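Local coordinates for protein type III effector NopAA (Sinorhizobium fredii USDA 257, PDB 6SDU) that hydrolyses xyloglucan as a secreted type III effector of the glycosyl hydrolase 12 family and probably also has cellulase activity, at residues A[101-106]-A[124-129]. Residues are numbered along the deposited sequence; the frame is centred on the assembly and turned at random.
Sequences GGAWDV and NYTGNS
Three hydrogen bonds join W104 and V106 to T126 and N124. Two are backbone bonds: T126 N gives to W104 O (3.0 Å) and V106 N to N124 O (2.8 Å). The third runs from W104 N to T126 OG1, 3.1 Å, with an N-H...O angle of 161°. T126 OG1 lies between its own backbone N and carbonyl carbon (chi1 55°), which turns it to this N-H. N134 is a second partner of the hydroxyl.

T126 also makes a CH-pi contact: its CG2 sits over one face of the W104 indole, 3.6 Å from the centroid of the five-membered ring. In the ring plane, W104 NE1 donates to G101 O at 2.7 Å. This bond ties the indole to the loop before the strand and helps fix its rotation. F227 meets the indole edge-to-face.

D105 and Y125 form a non-hydrogen-bonded antiparallel pair, their CB atoms 3.6 Å apart. Their side-chain ends then diverge. Y125 OH bonds to R180 O, while D105 lies beside E217, a residue of the glucose pocket.

The arrangement is the open end of an antiparallel beta hairpin, strands 103-112 and 117-125, in the beta-sandwich (jelly-roll) fold of family 12, next to the sugar-binding cleft.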
ATOM      1  N   GLY A 101       2.879   1.736  17.816  1.00 35.11           N
ATOM      2  CA  GLY A 101       3.033   0.303  17.966  1.00 37.08           C
ATOM      3  C   GLY A 101       2.149  -0.562  17.067  1.00 36.66           C
ATOM      4  O   GLY A 101       1.428  -0.098  16.185  1.00 31.25           O
ATOM      5  N   GLY A 102       2.260  -1.869  17.286  1.00 29.91           N
ATOM      6  CA  GLY A 102       1.507  -2.819  16.491  1.00 23.78           C
ATOM      7  C   GLY A 102       2.363  -3.426  15.396  1.00 29.48           C
ATOM      8  O   GLY A 102       3.599  -3.386  15.418  1.00 29.20           O
ATOM      9  N   ALA A 103       1.677  -4.069  14.450  1.00 23.49           N
ATOM     10  CA  ALA A 103       2.329  -4.679  13.285  1.00 25.76           C
ATOM     11  C   ALA A 103       1.554  -4.264  12.032  1.00 27.85           C
ATOM     12  O   ALA A 103       0.425  -4.720  11.822  1.00 27.81           O
ATOM     13  CB  ALA A 103       2.400  -6.190  13.435  1.00 21.32           C
ATOM     14  N   TRP A 104       2.132  -3.364  11.227  1.00 27.57           N
ATOM     15  CA  TRP A 104       1.427  -2.828  10.066  1.00 28.92           C
ATOM     16  C   TRP A 104       2.407  -2.161   9.107  1.00 33.31           C
ATOM     17  O   TRP A 104       3.573  -1.904   9.426  1.00 33.79           O
ATOM     18  CB  TRP A 104       0.328  -1.836  10.488  1.00 27.63           C
ATOM     19  CG  TRP A 104       0.789  -0.839  11.527  1.00 26.60           C
ATOM     20  CD1 TRP A 104       0.603  -0.928  12.875  1.00 31.86           C
ATOM     21  CD2 TRP A 104       1.514   0.386  11.305  1.00 24.41           C
ATOM     22  NE1 TRP A 104       1.163   0.160  13.502  1.00 24.47           N
ATOM     23  CE2 TRP A 104       1.729   0.978  12.561  1.00 28.05           C
ATOM     24  CE3 TRP A 104       2.005   1.034  10.167  1.00 26.67           C
ATOM     25  CZ2 TRP A 104       2.413   2.200  12.711  1.00 32.19           C
ATOM     26  CZ3 TRP A 104       2.670   2.234  10.314  1.00 29.80           C
ATOM     27  CH2 TRP A 104       2.878   2.804  11.571  1.00 27.22           C
ATOM     28  N   ASP A 105       1.912  -1.899   7.907  1.00 33.82           N
ATOM     29  CA  ASP A 105       2.666  -1.149   6.925  1.00 26.14           C
ATOM     30  C   ASP A 105       1.677  -0.295   6.150  1.00 24.62           C
ATOM     31  O   ASP A 105       0.620  -0.775   5.761  1.00 27.72           O
ATOM     32  CB  ASP A 105       3.475  -2.069   6.020  1.00 25.62           C
ATOM     33  CG  ASP A 105       2.619  -3.096   5.291  1.00 40.68           C
ATOM     34  OD1 ASP A 105       2.172  -2.812   4.144  1.00 33.22           O
ATOM     35  OD2 ASP A 105       2.433  -4.203   5.843  1.00 35.39           O
ATOM     36  N   VAL A 106       1.966   0.999   6.057  1.00 24.92           N
ATOM     37  CA  VAL A 106       1.192   1.923   5.247  1.00 21.21           C
ATOM     38  C   VAL A 106       1.792   1.838   3.846  1.00 25.03           C
ATOM     39  O   VAL A 106       2.998   2.051   3.682  1.00 29.60           O
ATOM     40  CB  VAL A 106       1.272   3.354   5.813  1.00 21.90           C
ATOM     41  CG1 VAL A 106       0.487   4.318   4.954  1.00 24.33           C
ATOM     42  CG2 VAL A 106       0.726   3.378   7.241  1.00 25.42           C
ATOM     43  N   ASN A 124       5.545   4.056   5.520  1.00 31.61           N
ATOM     44  CA  ASN A 124       5.836   3.982   6.953  1.00 29.66           C
ATOM     45  C   ASN A 124       5.346   2.618   7.419  1.00 34.47           C
ATOM     46  O   ASN A 124       4.314   2.132   6.947  1.00 33.41           O
ATOM     47  CB  ASN A 124       5.170   5.118   7.757  1.00 27.51           C
ATOM     48  CG  ASN A 124       5.811   5.333   9.146  1.00 30.51           C
ATOM     49  OD1 ASN A 124       6.739   4.620   9.558  1.00 28.00           O
ATOM     50  ND2 ASN A 124       5.296   6.311   9.873  1.00 28.88           N
ATOM     51  N   TYR A 125       6.127   1.965   8.273  1.00 34.74           N
ATOM     52  CA  TYR A 125       5.822   0.588   8.639  1.00 27.05           C
ATOM     53  C   TYR A 125       6.501   0.288   9.970  1.00 30.03           C
ATOM     54  O   TYR A 125       7.325   1.065  10.455  1.00 35.28           O
ATOM     55  CB  TYR A 125       6.244  -0.385   7.525  1.00 25.18           C
ATOM     56  CG  TYR A 125       7.609  -0.091   6.884  1.00 31.35           C
ATOM     57  CD1 TYR A 125       7.767   0.936   5.932  1.00 36.54           C
ATOM     58  CD2 TYR A 125       8.719  -0.853   7.207  1.00 25.75           C
ATOM     59  CE1 TYR A 125       8.997   1.199   5.354  1.00 36.31           C
ATOM     60  CE2 TYR A 125       9.956  -0.599   6.631  1.00 35.25           C
ATOM     61  CZ  TYR A 125      10.095   0.424   5.715  1.00 38.58           C
ATOM     62  OH  TYR A 125      11.324   0.657   5.162  1.00 32.82           O
ATOM     63  N   THR A 126       6.112  -0.824  10.582  1.00 23.74           N
ATOM     64  CA  THR A 126       6.680  -1.181  11.878  1.00 32.20           C
ATOM     65  C   THR A 126       7.906  -2.073  11.785  1.00 26.99           C
ATOM     66  O   THR A 126       8.485  -2.371  12.824  1.00 23.39           O
ATOM     67  CB  THR A 126       5.649  -1.909  12.751  1.00 31.19           C
ATOM     68  OG1 THR A 126       5.155  -3.049  12.035  1.00 25.49           O
ATOM     69  CG2 THR A 126       4.528  -1.004  13.086  1.00 27.19           C
ATOM     70  N   GLY A 127       8.214  -2.620  10.609  1.00 31.07           N
ATOM     71  CA  GLY A 127       9.418  -3.402  10.380  1.00 29.83           C
ATOM     72  C   GLY A 127      10.552  -2.507   9.917  1.00 34.42           C
ATOM     73  O   GLY A 127      10.524  -1.292  10.117  1.00 39.27           O
ATOM     74  N   ASN A 128      11.591  -3.111   9.324  1.00 34.56           N
ATOM     75  CA  ASN A 128      12.739  -2.342   8.831  1.00 31.82           C
ATOM     76  C   ASN A 128      12.909  -2.477   7.318  1.00 37.05           C
ATOM     77  O   ASN A 128      12.479  -3.467   6.713  1.00 30.19           O
ATOM     78  CB  ASN A 128      14.030  -2.762   9.525  1.00 33.72           C
ATOM     79  CG  ASN A 128      13.880  -2.822  11.049  1.00 43.69           C
ATOM     80  OD1 ASN A 128      14.072  -3.878  11.648  1.00 56.29           O
ATOM     81  ND2 ASN A 128      13.510  -1.705  11.667  1.00 33.42           N
ATOM     82  N   SER A 129      13.578  -1.478   6.714  1.00 39.67           N
ATOM     83  CA  SER A 129      13.800  -1.450   5.265  1.00 30.05           C
ATOM     84  C   SER A 129      14.669  -2.599   4.769  1.00 36.66           C
ATOM     85  O   SER A 129      14.654  -2.885   3.566  1.00 45.05           O
ATOM     86  CB  SER A 129      14.423  -0.116   4.833  1.00 40.35           C
ATOM     87  OG  SER A 129      15.732   0.038   5.351  1.00 44.94           O
TER